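Long-range contacts in TerD domain-containing protein (Streptomyces avermitilis, PDB 2QNG), which is of unknown function but binds calcium ions through a TerD domain of the CAPAB/TerDEXZ family: residues Thr49-Val54 with Val116-Gln121; Val37-Ser42 with Trp96-Thr101; Leu102-Leu107 with Gly163-Asp168. All coordinates share one frame; numbering follows the deposited sequence.

Contacts 1 and 2 lie one in each of two facing five-stranded antiparallel sheets, and contact 3 runs between the sheets. All three are largely buried. Contact 1 is closest to the centre of the chain; contact 3 includes the exposed N105 and a partly exposed arginine. Contact 1 is a regular backbone ladder; contact 2 is one bridge with a bulge. They share one calcium, because E98 of contact 2 binds the same ion as D50, L51 and D52. Of the three, contact 2 reaches the other calcium. Contact 3 follows contact 2 in sequence but sits across the chain's centre from it. It has no metal: a leucine-phenylalanine pair and an arginine on a carbonyl make it up.

Contact 1 (Thr49-Val54 with Val116-Gln121); sequences TDLDIV and VGVVIQ. With CA (calcium ion), chain C.
D52 and V119 form a hydrogen-bonded antiparallel pair. D52 N gives to V119 O (2.8 Å), and V119 N gives back to D52 O (2.9 Å). V54 and G117 pair in the same way. Q121 N adds a nearly straight bond to D50 O (2.9 Å). A water joins D50 N to Q121 O. CA-H...O contacts from L51, I53, V116 and V118 lie between.

Between these two segments, only residues 50-52 bind the metal. D50 OD1, L51 O and D52 OD1 hold one calcium, with D52 OD1 at 2.2 Å from the ion. S88 O, E98 OE1 and a water complete the site. It lies beside strands 51-59 and 111-120, neighbours in one sheet of the two-sheet TerD fold.

Q121 acts from the second shell. Its chain bends at CG (chi2 -71°) and runs alongside D50, with Q121 CG 3.5 Å from D50 OD2. Its NE2 then gives to D52 OD2 (2.8 Å), on the anti side and 33° out of the carboxylate plane. D52 is thus held by the metal at one oxygen and by the amide at the other, which fixes its rotation.

L51 spreads its two methyls: CD2 meets V118 CG1 (4.0 Å) and CD1 meets I120 CG1 (4.1 Å). This face looks to W39 and V37 of the other sheet. On the reverse face V54 and V119 touch F189 of helix 186-192.

Contact 2 (Val37-Ser42 with Trp96-Thr101); sequences VKWDPS and WDEVMT. With CA (calcium ion), chain B; CA (calcium ion), chain C.
K38 lies across one face of the W96 indole. In the conformer described, K38 CD packs on the six-membered ring, 3.6 Å from W96 CZ3. K38 NZ then stands 4.6 Å from that ring's centroid, only 10° off the normal, a cation-pi contact.

W39 and D97 cross obliquely, with ring and carboxylate planes 61° apart. W39 CG lies between its backbone N and carbonyl carbon (chi1 66°), which brings the indole back near D97 although CB points away. D97 CB sits over the indole face, 4.1 Å from the centroid of the W39 six-membered ring. D97 OD2 accepts W39 N (2.9 Å). The same carboxylate grips a calcium with both oxygens, and W39 O binds that ion at 2.4 Å. G91, G93 and two waters complete the site. W39 NE1 gives to T49 O, and the ring packs on L51. With an alanine in place of W39, D97 CB would probably lose its ring face and T49 O its indole donor, leaving a gap beside L51.

V37 O accepts both D97 N and E98 N, a classic beta bulge. Both residues face V37, consistent with D97 serving this calcium and E98 the second. In the conformer described, E98 OE1 binds that ion (2.6 Å) and E98 OE2 takes I53 N. Strand 33-40 lies between 98-102 and 135-141, with V37 on I53 of the facing sheet.

Contact 3 (Leu102-Leu107 with Gly163-Asp168); sequences LELNRL and GEFVRD
R167 reaches from strand 159-167 to the carbonyl of L107 and has the most surface buried here. Both end nitrogens meet the one oxygen. R167 NH2 gives to L107 O at 2.9 Å, and R167 NH1 gives to the same L107 O at 3.1 Å. The oxygen lies near the guanidinium plane. Both donors come from the same face of the carbonyl plane, NH2 moderately tilted from it and NH1 well above it. The arginine leaves the strand with CG opposite its backbone N (chi1 158°) and bends at chi3, which carries the guanidinium to the loop. NH1 also gives to Y111 O. R167 was deposited in two conformers, and this grip belongs to one.

L104 and F165 make the apolar half. Their side chains cross at about a right angle. One methyl does the touching: L104 CD1 sits over a face of the F165 ring, 4.0 Å from its centroid and 29° off the normal. It leans to one rim, with F165 CD1 the nearest ring atom at 3.6 Å from L104 CD1.

Bonds within the loop help to shape it. E103 centres an inverse gamma turn. A 3-10 turn follows, with L107 N bonded to L104 O (3.1 Å). R106 NH1 makes a salt bridge to E103 OE1 (2.7 Å).

The loop crosses from strand 98-102 in one sheet to strand 111-120 in the other. L104 rests on V33 and V114, one from each sheet. F165 also packs on V33, and its ring meets F175. W173 of strand 173-182 touches L107, F165 and R167.

Contact 1 (Thr49-Val54 with Val116-Gln121)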
ATOM      1  N   THR A  49       7.559 -12.282  10.334  1.00 11.19           N
ATOM      2  CA  THR A  49       6.453 -11.747   9.558  1.00 10.45           C
ATOM      3  C   THR A  49       6.872 -10.354   9.072  1.00  9.25           C
ATOM      4  O   THR A  49       7.178  -9.472   9.908  1.00  9.74           O
ATOM      5  CB  THR A  49       5.195 -11.597  10.413  1.00 10.77           C
ATOM      6  OG1 THR A  49       4.784 -12.876  10.893  1.00 11.06           O
ATOM      7  CG2 THR A  49       4.076 -10.992   9.618  1.00 10.20           C
ATOM      8  N   ASP A  50       6.866 -10.134   7.750  1.00  9.87           N
ATOM      9  CA  ASP A  50       7.332  -8.871   7.177  1.00  9.68           C
ATOM     10  C   ASP A  50       6.291  -8.425   6.165  1.00  9.38           C
ATOM     11  O   ASP A  50       6.108  -9.076   5.142  1.00 10.36           O
ATOM     12  CB  ASP A  50       8.690  -9.122   6.493  1.00 10.48           C
ATOM     13  CG  ASP A  50       9.296  -7.858   5.888  1.00 11.03           C
ATOM     14  OD1 ASP A  50       8.720  -6.741   6.072  1.00 11.28           O
ATOM     15  OD2 ASP A  50      10.347  -7.993   5.212  1.00 12.64           O
ATOM     16  N   LEU A  51       5.584  -7.350   6.488  1.00  8.59           N
ATOM     17  CA  LEU A  51       4.668  -6.700   5.570  1.00  8.45           C
ATOM     18  C   LEU A  51       5.371  -5.496   4.977  1.00  8.00           C
ATOM     19  O   LEU A  51       6.139  -4.826   5.691  1.00  8.88           O
ATOM     20  CB  LEU A  51       3.369  -6.248   6.281  1.00  9.29           C
ATOM     21  CG  LEU A  51       2.300  -7.336   6.545  1.00 10.34           C
ATOM     22  CD1 LEU A  51       2.816  -8.578   7.306  1.00 10.65           C
ATOM     23  CD2 LEU A  51       1.099  -6.728   7.258  1.00  9.54           C
ATOM     24  N   ASP A  52       5.111  -5.223   3.697  1.00  8.14           N
ATOM     25  CA  ASP A  52       5.659  -4.033   3.060  1.00  7.56           C
ATOM     26  C   ASP A  52       4.544  -3.238   2.413  1.00  8.10           C
ATOM     27  O   ASP A  52       3.691  -3.803   1.726  1.00  9.58           O
ATOM     28  CB  ASP A  52       6.647  -4.408   1.955  1.00  9.92           C
ATOM     29  CG  ASP A  52       7.960  -4.970   2.491  1.00  9.65           C
ATOM     30  OD1 ASP A  52       8.340  -4.719   3.635  1.00 12.59           O
ATOM     31  OD2 ASP A  52       8.663  -5.651   1.726  1.00 14.58           O
ATOM     32  N   ILE A  53       4.579  -1.911   2.591  1.00  8.33           N
ATOM     33  CA  ILE A  53       3.677  -1.018   1.861  1.00  8.69           C
ATOM     34  C   ILE A  53       4.295  -0.752   0.484  1.00  8.71           C
ATOM     35  O   ILE A  53       5.513  -0.533   0.360  1.00  9.85           O
ATOM     36  CB  ILE A  53       3.495   0.313   2.602  1.00  8.77           C
ATOM     37  CG1 ILE A  53       2.941   0.074   4.008  1.00  9.42           C
ATOM     38  CG2 ILE A  53       2.578   1.215   1.801  1.00  9.61           C
ATOM     39  CD1 ILE A  53       2.879   1.343   4.857  1.00 11.66           C
ATOM     40  N   VAL A  54       3.434  -0.782  -0.530  1.00  9.10           N
ATOM     41  CA  VAL A  54       3.887  -0.450  -1.882  0.50  9.76           C
ATOM     42  C   VAL A  54       2.860   0.455  -2.542  1.00  9.87           C
ATOM     43  O   VAL A  54       1.651   0.329  -2.323  1.00 10.37           O
ATOM     44  CB  VAL A  54       4.197  -1.717  -2.748  0.50 11.05           C
ATOM     45  CG1 VAL A  54       3.012  -2.602  -2.797  0.50 11.63           C
ATOM     46  CG2 VAL A  54       4.633  -1.326  -4.164  0.50 11.45           C
ATOM     47  N   VAL A 116      -2.408   1.927  -3.760  1.00 10.12           N
ATOM     48  CA  VAL A 116      -1.587   1.520  -2.632  1.00 10.16           C
ATOM     49  C   VAL A 116      -1.915   0.092  -2.219  1.00 10.13           C
ATOM     50  O   VAL A 116      -3.041  -0.365  -2.400  1.00 10.39           O
ATOM     51  CB  VAL A 116      -1.747   2.479  -1.419  1.00 11.20           C
ATOM     52  CG1 VAL A 116      -1.093   3.791  -1.716  1.00 12.62           C
ATOM     53  CG2 VAL A 116      -3.209   2.711  -1.069  1.00 13.63           C
ATOM     54  N   GLY A 117      -0.920  -0.610  -1.698  1.00  9.42           N
ATOM     55  CA  GLY A 117      -1.113  -2.008  -1.311  1.00  9.34           C
ATOM     56  C   GLY A 117      -0.169  -2.429  -0.227  1.00  8.17           C
ATOM     57  O   GLY A 117       0.747  -1.680   0.153  1.00  8.72           O
ATOM     58  N   VAL A 118      -0.402  -3.653   0.260  1.00  8.58           N
ATOM     59  CA  VAL A 118       0.395  -4.233   1.313  1.00  8.75           C
ATOM     60  C   VAL A 118       0.705  -5.656   0.873  1.00  9.38           C
ATOM     61  O   VAL A 118      -0.219  -6.418   0.548  1.00 10.04           O
ATOM     62  CB  VAL A 118      -0.357  -4.242   2.663  1.00  9.71           C
ATOM     63  CG1 VAL A 118       0.443  -4.952   3.753  1.00 10.72           C
ATOM     64  CG2 VAL A 118      -0.713  -2.813   3.089  1.00 10.87           C
ATOM     65  N   VAL A 119       1.996  -6.002   0.853  1.00  9.01           N
ATOM     66  CA  VAL A 119       2.407  -7.371   0.565  1.00  9.31           C
ATOM     67  C   VAL A 119       2.954  -8.037   1.808  1.00  8.89           C
ATOM     68  O   VAL A 119       3.591  -7.372   2.633  1.00  9.69           O
ATOM     69  CB  VAL A 119       3.477  -7.418  -0.554  1.00 10.30           C
ATOM     70  CG1 VAL A 119       2.945  -6.798  -1.815  1.00 12.99           C
ATOM     71  CG2 VAL A 119       4.791  -6.718  -0.140  1.00 12.26           C
ATOM     72  N   ILE A 120       2.749  -9.348   1.913  1.00  8.59           N
ATOM     73  CA  ILE A 120       3.395 -10.131   2.933  1.00  8.78           C
ATOM     74  C   ILE A 120       4.556 -10.833   2.258  1.00  9.12           C
ATOM     75  O   ILE A 120       4.376 -11.517   1.243  1.00 10.40           O
ATOM     76  CB  ILE A 120       2.460 -11.188   3.506  1.00  8.49           C
ATOM     77  CG1 ILE A 120       1.188 -10.550   4.075  1.00  8.94           C
ATOM     78  CG2 ILE A 120       3.208 -12.034   4.566  1.00 10.51           C
ATOM     79  CD1 ILE A 120       0.083 -11.539   4.314  1.00  9.28           C
ATOM     80  N   GLN A 121       5.764 -10.641   2.784  1.00  9.93           N
ATOM     81  CA  GLN A 121       6.920 -11.345   2.211  1.00 10.49           C
ATOM     82  C   GLN A 121       6.735 -12.854   2.364  1.00 11.15           C
ATOM     83  O   GLN A 121       6.278 -13.328   3.407  1.00 12.20           O
ATOM     84  CB  GLN A 121       8.216 -10.919   2.897  1.00 10.38           C
ATOM     85  CG  GLN A 121       8.627  -9.484   2.522  1.00 12.10           C
ATOM     86  CD  GLN A 121       9.112  -9.354   1.073  1.00 13.20           C
ATOM     87  OE1 GLN A 121       9.562 -10.331   0.465  1.00 14.77           O
ATOM     88  NE2 GLN A 121       8.986  -8.164   0.513  1.00 13.66           N
TER
HETATM   89 CA    CA C 202       8.419  -4.460   5.853  1.00 10.15          CA
HETATM   90  O   HOH W   1       6.483 -12.472   6.119  1.00 14.00           O
HETATM   91  O   HOH W   2      10.524  -3.656   5.235  1.00 15.50           O

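Contact 2 (Val37-Ser42 with Trp96-Thr101)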
ATOM      1  N   VAL A  37       0.713   0.894   8.550  1.00  7.98           N
ATOM      2  CA  VAL A  37       0.409  -0.533   8.702  1.00  8.36           C
ATOM      3  C   VAL A  37       1.102  -1.022   9.963  1.00  8.44           C
ATOM      4  O   VAL A  37       2.226  -0.609  10.259  1.00  7.87           O
ATOM      5  CB  VAL A  37       0.861  -1.308   7.440  1.00  8.56           C
ATOM      6  CG1 VAL A  37       0.625  -2.817   7.581  1.00  9.68           C
ATOM      7  CG2 VAL A  37       0.098  -0.776   6.242  1.00 10.87           C
ATOM      8  N   LYS A  38       0.410  -1.894  10.698  1.00  8.30           N
ATOM      9  CA  LYS A  38       0.949  -2.482  11.922  0.50  8.53           C
ATOM     10  C   LYS A  38       0.676  -3.975  11.949  1.00  8.23           C
ATOM     11  O   LYS A  38      -0.273  -4.458  11.314  1.00  8.89           O
ATOM     12  CB  LYS A  38       0.337  -1.830  13.174  0.50  9.75           C
ATOM     13  CG  LYS A  38      -1.075  -2.334  13.511  0.50 11.36           C
ATOM     14  CD  LYS A  38      -1.868  -1.345  14.363  0.50 15.20           C
ATOM     15  CE  LYS A  38      -1.490  -1.388  15.820  0.50 17.30           C
ATOM     16  NZ  LYS A  38      -1.753  -0.066  16.491  0.50 18.51           N
ATOM     17  N   TRP A  39       1.514  -4.696  12.681  1.00  7.43           N
ATOM     18  CA  TRP A  39       1.303  -6.106  12.961  1.00  8.50           C
ATOM     19  C   TRP A  39       2.166  -6.485  14.148  1.00  8.27           C
ATOM     20  O   TRP A  39       3.026  -5.708  14.596  1.00  8.61           O
ATOM     21  CB  TRP A  39       1.591  -7.000  11.737  1.00  8.57           C
ATOM     22  CG  TRP A  39       3.006  -7.027  11.283  1.00  7.50           C
ATOM     23  CD1 TRP A  39       3.919  -8.020  11.528  1.00  8.64           C
ATOM     24  CD2 TRP A  39       3.703  -6.025  10.507  1.00  7.06           C
ATOM     25  NE1 TRP A  39       5.129  -7.718  10.928  1.00  9.98           N
ATOM     26  CE2 TRP A  39       5.014  -6.505  10.285  1.00  8.28           C
ATOM     27  CE3 TRP A  39       3.329  -4.814   9.920  1.00  7.92           C
ATOM     28  CZ2 TRP A  39       5.962  -5.789   9.552  1.00  9.19           C
ATOM     29  CZ3 TRP A  39       4.275  -4.096   9.187  1.00  9.10           C
ATOM     30  CH2 TRP A  39       5.581  -4.580   9.015  1.00  8.04           C
ATOM     31  N   ASP A  40       1.921  -7.680  14.672  1.00  9.29           N
ATOM     32  CA  ASP A  40       2.705  -8.228  15.770  1.00  9.64           C
ATOM     33  C   ASP A  40       3.653  -9.294  15.218  1.00  9.85           C
ATOM     34  O   ASP A  40       3.360  -9.933  14.204  1.00 10.36           O
ATOM     35  CB  ASP A  40       1.778  -8.840  16.816  1.00 10.65           C
ATOM     36  CG  ASP A  40       0.947  -7.799  17.567  1.00 11.65           C
ATOM     37  OD1 ASP A  40       1.309  -6.590  17.555  1.00 12.92           O
ATOM     38  OD2 ASP A  40      -0.077  -8.186  18.184  1.00 15.77           O
ATOM     39  N   PRO A  41       4.816  -9.474  15.857  1.00 10.03           N
ATOM     40  CA  PRO A  41       5.796 -10.419  15.313  1.00 11.35           C
ATOM     41  C   PRO A  41       5.363 -11.879  15.377  1.00 12.46           C
ATOM     42  O   PRO A  41       4.510 -12.243  16.195  1.00 13.51           O
ATOM     43  CB  PRO A  41       7.040 -10.216  16.198  1.00 12.17           C
ATOM     44  CG  PRO A  41       6.657  -9.343  17.275  1.00 12.20           C
ATOM     45  CD  PRO A  41       5.312  -8.751  17.035  1.00  9.77           C
ATOM     46  N   SER A  42       5.993 -12.683  14.525  1.00 12.35           N
ATOM     47  CA  SER A  42       5.892 -14.130  14.634  1.00 13.56           C
ATOM     48  C   SER A  42       6.437 -14.580  15.974  1.00 15.44           C
ATOM     49  O   SER A  42       7.315 -13.929  16.525  1.00 15.65           O
ATOM     50  CB  SER A  42       6.800 -14.799  13.607  1.00 14.18           C
ATOM     51  OG  SER A  42       6.389 -14.508  12.299  1.00 14.62           O
ATOM     52  N   TRP A  96       2.512   2.028  14.904  1.00  8.44           N
ATOM     53  CA  TRP A  96       2.605   1.790  13.460  1.00  8.30           C
ATOM     54  C   TRP A  96       4.008   1.330  13.080  1.00  8.21           C
ATOM     55  O   TRP A  96       4.992   1.956  13.461  1.00 10.18           O
ATOM     56  CB  TRP A  96       2.182   3.057  12.713  1.00  8.95           C
ATOM     57  CG  TRP A  96       0.753   3.395  13.032  1.00  9.25           C
ATOM     58  CD1 TRP A  96       0.310   4.393  13.853  1.00 11.52           C
ATOM     59  CD2 TRP A  96      -0.417   2.649  12.641  1.00  9.08           C
ATOM     60  NE1 TRP A  96      -1.055   4.336  13.954  1.00 12.35           N
ATOM     61  CE2 TRP A  96      -1.532   3.269  13.241  1.00  9.79           C
ATOM     62  CE3 TRP A  96      -0.625   1.537  11.831  1.00  9.21           C
ATOM     63  CZ2 TRP A  96      -2.846   2.811  13.035  1.00 10.71           C
ATOM     64  CZ3 TRP A  96      -1.920   1.067  11.642  1.00 10.83           C
ATOM     65  CH2 TRP A  96      -3.011   1.705  12.245  1.00 11.15           C
ATOM     66  N   ASP A  97       4.093   0.203  12.372  1.00  8.29           N
ATOM     67  CA  ASP A  97       5.387  -0.376  12.016  1.00  8.01           C
ATOM     68  C   ASP A  97       5.938   0.139  10.696  1.00  8.50           C
ATOM     69  O   ASP A  97       7.155   0.241  10.532  1.00  9.73           O
ATOM     70  CB  ASP A  97       5.290  -1.904  11.950  1.00  8.02           C
ATOM     71  CG  ASP A  97       4.918  -2.506  13.280  1.00  6.89           C
ATOM     72  OD1 ASP A  97       5.716  -2.396  14.248  1.00  8.64           O
ATOM     73  OD2 ASP A  97       3.840  -3.106  13.386  1.00  8.74           O
ATOM     74  N   GLU A  98       5.055   0.482   9.763  0.50  8.43           N
ATOM     75  CA  GLU A  98       5.512   0.961   8.465  0.50  8.97           C
ATOM     76  C   GLU A  98       4.530   2.020   7.996  0.50  8.47           C
ATOM     77  O   GLU A  98       3.318   1.859   8.123  0.50  8.28           O
ATOM     78  CB  GLU A  98       5.623  -0.234   7.510  0.50 10.21           C
ATOM     79  CG  GLU A  98       6.243   0.042   6.143  0.50 10.35           C
ATOM     80  CD  GLU A  98       6.873  -1.212   5.515  0.50  9.53           C
ATOM     81  OE1 GLU A  98       7.491  -2.043   6.229  0.50 10.26           O
ATOM     82  OE2 GLU A  98       6.778  -1.353   4.284  0.50  9.82           O
ATOM     83  N   VAL A  99       5.074   3.136   7.507  1.00  8.53           N
ATOM     84  CA  VAL A  99       4.280   4.311   7.181  1.00  8.80           C
ATOM     85  C   VAL A  99       4.772   4.856   5.856  1.00  8.25           C
ATOM     86  O   VAL A  99       5.975   4.974   5.652  1.00  8.62           O
ATOM     87  CB  VAL A  99       4.405   5.410   8.274  1.00 10.10           C
ATOM     88  CG1 VAL A  99       3.525   6.606   7.938  1.00 11.33           C
ATOM     89  CG2 VAL A  99       4.061   4.850   9.675  1.00 10.77           C
HETATM   90  N   MSE A 100       3.827   5.181   4.975  1.00  8.05           N
HETATM   91  CA  MSE A 100       4.164   5.821   3.696  0.50  8.45           C
HETATM   92  C   MSE A 100       3.359   7.084   3.507  1.00  8.00           C
HETATM   93  O   MSE A 100       2.201   7.154   3.886  1.00  8.58           O
HETATM   94  CB  MSE A 100       3.898   4.876   2.527  0.50  8.32           C
HETATM   95  CG  MSE A 100       4.175   5.504   1.168  0.50  8.13           C
HETATM   96 SE   MSE A 100       3.858   4.265  -0.311  0.50 14.19          SE
HETATM   97  CE  MSE A 100       5.371   3.013  -0.072  0.50  9.22           C
ATOM     98  N   THR A 101       4.009   8.086   2.929  1.00  7.60           N
ATOM     99  CA  THR A 101       3.370   9.360   2.625  1.00  7.50           C
ATOM    100  C   THR A 101       3.229   9.542   1.111  1.00  6.90           C
ATOM    101  O   THR A 101       4.172   9.261   0.364  1.00  7.81           O
ATOM    102  CB  THR A 101       4.225  10.486   3.188  1.00  8.36           C
ATOM    103  OG1 THR A 101       4.312  10.327   4.613  1.00 11.16           O
ATOM    104  CG2 THR A 101       3.629  11.868   2.896  1.00  9.99           C
TER
HETATM  105 CA    CA B 201       4.261  -3.977  15.619  1.00  7.76          CA
HETATM  106 CA    CA C 202       8.419  -4.460   5.853  1.00 10.15          CA
HETATM  107  O   HOH W   3       3.654  -5.224  17.562  1.00  9.12           O
HETATM  108  O   HOH W   4       2.305  -2.776  16.131  1.00  9.14           O
HETATM  109  O   HOH W   2      10.524  -3.656   5.235  1.00 15.50           O

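Contact 3 (Leu102-Leu107 with Gly163-Asp168)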
ATOM      1  N   LEU A 102       2.036   9.984   0.679  1.00  7.67           N
ATOM      2  CA  LEU A 102       1.790  10.257  -0.729  1.00  8.22           C
ATOM      3  C   LEU A 102       1.349  11.700  -0.879  1.00  8.05           C
ATOM      4  O   LEU A 102       0.251  12.053  -0.484  1.00  7.72           O
ATOM      5  CB  LEU A 102       0.719   9.305  -1.275  1.00  8.73           C
ATOM      6  CG  LEU A 102       1.082   7.815  -1.045  1.00 10.60           C
ATOM      7  CD1 LEU A 102       0.419   7.232   0.203  1.00 12.02           C
ATOM      8  CD2 LEU A 102       0.683   7.017  -2.252  1.00 12.08           C
ATOM      9  N   GLU A 103       2.243  12.534  -1.400  1.00  8.28           N
ATOM     10  CA  GLU A 103       1.950  13.952  -1.623  1.00  9.01           C
ATOM     11  C   GLU A 103       1.249  14.084  -2.961  1.00  8.54           C
ATOM     12  O   GLU A 103       1.824  14.574  -3.961  1.00  9.79           O
ATOM     13  CB  GLU A 103       3.227  14.813  -1.497  1.00  9.09           C
ATOM     14  CG  GLU A 103       3.677  14.806  -0.019  1.00 10.90           C
ATOM     15  CD  GLU A 103       4.975  15.531   0.337  1.00 12.99           C
ATOM     16  OE1 GLU A 103       5.636  16.018  -0.535  1.00 17.71           O
ATOM     17  OE2 GLU A 103       5.316  15.562   1.534  1.00 16.98           O
ATOM     18  N   LEU A 104      -0.013  13.665  -2.982  1.00  8.38           N
ATOM     19  CA  LEU A 104      -0.743  13.557  -4.240  1.00  8.64           C
ATOM     20  C   LEU A 104      -0.862  14.894  -4.963  1.00  9.01           C
ATOM     21  O   LEU A 104      -0.789  14.966  -6.201  1.00  9.71           O
ATOM     22  CB  LEU A 104      -2.147  13.005  -3.986  1.00  9.45           C
ATOM     23  CG  LEU A 104      -2.255  11.551  -3.481  1.00 10.18           C
ATOM     24  CD1 LEU A 104      -3.683  11.160  -3.259  1.00 12.63           C
ATOM     25  CD2 LEU A 104      -1.584  10.568  -4.429  1.00 12.76           C
ATOM     26  N   ASN A 105      -1.044  15.972  -4.196  1.00  8.97           N
ATOM     27  CA  ASN A 105      -1.133  17.313  -4.807  1.00  9.80           C
ATOM     28  C   ASN A 105       0.071  17.630  -5.692  1.00  9.75           C
ATOM     29  O   ASN A 105      -0.063  18.352  -6.693  1.00 11.21           O
ATOM     30  CB  ASN A 105      -1.260  18.362  -3.686  1.00 10.73           C
ATOM     31  CG  ASN A 105      -1.362  19.769  -4.210  1.00 10.44           C
ATOM     32  OD1 ASN A 105      -2.262  20.080  -4.957  1.00 10.60           O
ATOM     33  ND2 ASN A 105      -0.442  20.629  -3.789  1.00 11.51           N
ATOM     34  N   ARG A 106       1.249  17.150  -5.271  1.00 10.14           N
ATOM     35  CA  ARG A 106       2.480  17.451  -5.982  1.00 11.63           C
ATOM     36  C   ARG A 106       2.737  16.583  -7.211  1.00 11.83           C
ATOM     37  O   ARG A 106       3.680  16.886  -7.968  1.00 12.58           O
ATOM     38  CB  ARG A 106       3.685  17.350  -5.045  1.00 12.72           C
ATOM     39  CG  ARG A 106       3.696  18.388  -3.920  1.00 15.09           C
ATOM     40  CD  ARG A 106       4.955  18.151  -3.010  1.00 15.91           C
ATOM     41  NE  ARG A 106       6.209  18.155  -3.786  1.00 20.88           N
ATOM     42  CZ  ARG A 106       7.293  17.407  -3.548  1.00 17.40           C
ATOM     43  NH1 ARG A 106       7.356  16.522  -2.548  1.00 16.62           N
ATOM     44  NH2 ARG A 106       8.347  17.539  -4.344  1.00 19.65           N
ATOM     45  N   LEU A 107       1.966  15.508  -7.401  1.00 12.27           N
ATOM     46  CA  LEU A 107       2.171  14.661  -8.585  1.00 13.19           C
ATOM     47  C   LEU A 107       1.885  15.418  -9.869  1.00 14.59           C
ATOM     48  O   LEU A 107       0.862  16.109  -9.989  1.00 15.16           O
ATOM     49  CB  LEU A 107       1.273  13.427  -8.553  1.00 13.39           C
ATOM     50  CG  LEU A 107       1.761  12.274  -7.712  1.00 14.10           C
ATOM     51  CD1 LEU A 107       0.682  11.208  -7.588  1.00 14.77           C
ATOM     52  CD2 LEU A 107       3.031  11.652  -8.304  1.00 12.43           C
ATOM     53  N   GLY A 163      -6.466   0.582  -1.451  1.00 12.57           N
ATOM     54  CA  GLY A 163      -7.011   1.904  -1.759  1.00 13.37           C
ATOM     55  C   GLY A 163      -6.509   2.397  -3.084  1.00 12.99           C
ATOM     56  O   GLY A 163      -5.454   1.987  -3.549  1.00 12.99           O
ATOM     57  N   GLU A 164      -7.281   3.303  -3.665  1.00 12.38           N
ATOM     58  CA  GLU A 164      -7.069   3.839  -4.991  0.50 12.63           C
ATOM     59  C   GLU A 164      -7.326   5.339  -4.910  1.00 12.33           C
ATOM     60  O   GLU A 164      -8.271   5.724  -4.204  1.00 11.77           O
ATOM     61  CB  GLU A 164      -8.133   3.209  -5.897  0.50 13.73           C
ATOM     62  CG  GLU A 164      -7.963   3.496  -7.334  0.50 13.91           C
ATOM     63  CD  GLU A 164      -9.098   2.966  -8.178  0.50 13.70           C
ATOM     64  OE1 GLU A 164     -10.118   2.506  -7.624  0.50 17.41           O
ATOM     65  OE2 GLU A 164      -8.958   3.051  -9.389  0.50 15.57           O
ATOM     66  N   PHE A 165      -6.564   6.147  -5.654  1.00 11.27           N
ATOM     67  CA  PHE A 165      -6.818   7.594  -5.782  1.00 11.91           C
ATOM     68  C   PHE A 165      -6.824   7.900  -7.254  1.00 11.86           C
ATOM     69  O   PHE A 165      -5.934   7.459  -7.974  1.00 12.45           O
ATOM     70  CB  PHE A 165      -5.719   8.389  -5.086  1.00 11.80           C
ATOM     71  CG  PHE A 165      -5.602   8.061  -3.623  1.00 12.92           C
ATOM     72  CD1 PHE A 165      -6.364   8.755  -2.677  1.00 12.02           C
ATOM     73  CD2 PHE A 165      -4.764   7.026  -3.192  1.00 13.41           C
ATOM     74  CE1 PHE A 165      -6.285   8.443  -1.317  1.00 15.60           C
ATOM     75  CE2 PHE A 165      -4.688   6.718  -1.826  1.00 14.77           C
ATOM     76  CZ  PHE A 165      -5.461   7.410  -0.910  1.00 15.20           C
ATOM     77  N   VAL A 166      -7.849   8.634  -7.705  1.00 12.76           N
ATOM     78  CA  VAL A 166      -8.009   8.975  -9.122  1.00 14.13           C
ATOM     79  C   VAL A 166      -8.204  10.486  -9.237  1.00 14.97           C
ATOM     80  O   VAL A 166      -8.958  11.062  -8.442  1.00 15.14           O
ATOM     81  CB  VAL A 166      -9.218   8.234  -9.744  1.00 14.51           C
ATOM     82  CG1 VAL A 166      -9.376   8.578 -11.222  1.00 18.67           C
ATOM     83  CG2 VAL A 166      -9.022   6.747  -9.570  1.00 16.02           C
ATOM     84  N   ARG A 167      -7.499  11.105 -10.191  1.00 15.64           N
ATOM     85  CA  ARG A 167      -7.573  12.552 -10.387  0.50 17.65           C
ATOM     86  C   ARG A 167      -8.370  12.842 -11.644  1.00 18.24           C
ATOM     87  O   ARG A 167      -8.086  12.275 -12.709  1.00 18.99           O
ATOM     88  CB  ARG A 167      -6.153  13.125 -10.459  0.50 17.90           C
ATOM     89  CG  ARG A 167      -5.976  14.450 -11.142  0.50 18.88           C
ATOM     90  CD  ARG A 167      -4.507  14.610 -11.423  0.50 20.17           C
ATOM     91  NE  ARG A 167      -3.821  15.373 -10.389  0.50 15.66           N
ATOM     92  CZ  ARG A 167      -2.504  15.372 -10.201  0.50 18.90           C
ATOM     93  NH1 ARG A 167      -1.715  14.628 -10.971  0.50 15.66           N
ATOM     94  NH2 ARG A 167      -1.974  16.115  -9.238  0.50 15.38           N
ATOM     95  N   ASP A 168      -9.368  13.713 -11.503  1.00 19.74           N
ATOM     96  CA  ASP A 168     -10.257  14.089 -12.609  1.00 21.99           C
ATOM     97  C   ASP A 168      -9.730  15.324 -13.328  1.00 22.49           C
ATOM     98  O   ASP A 168      -8.680  15.867 -12.967  1.00 22.88           O
ATOM     99  CB  ASP A 168     -11.678  14.329 -12.080  1.00 22.78           C
ATOM    100  CG  ASP A 168     -11.723  15.312 -10.914  1.00 25.16           C
ATOM    101  OD1 ASP A 168     -11.036  16.353 -10.978  1.00 25.92           O
ATOM    102  OD2 ASP A 168     -12.449  15.045  -9.922  1.00 28.39           O
TER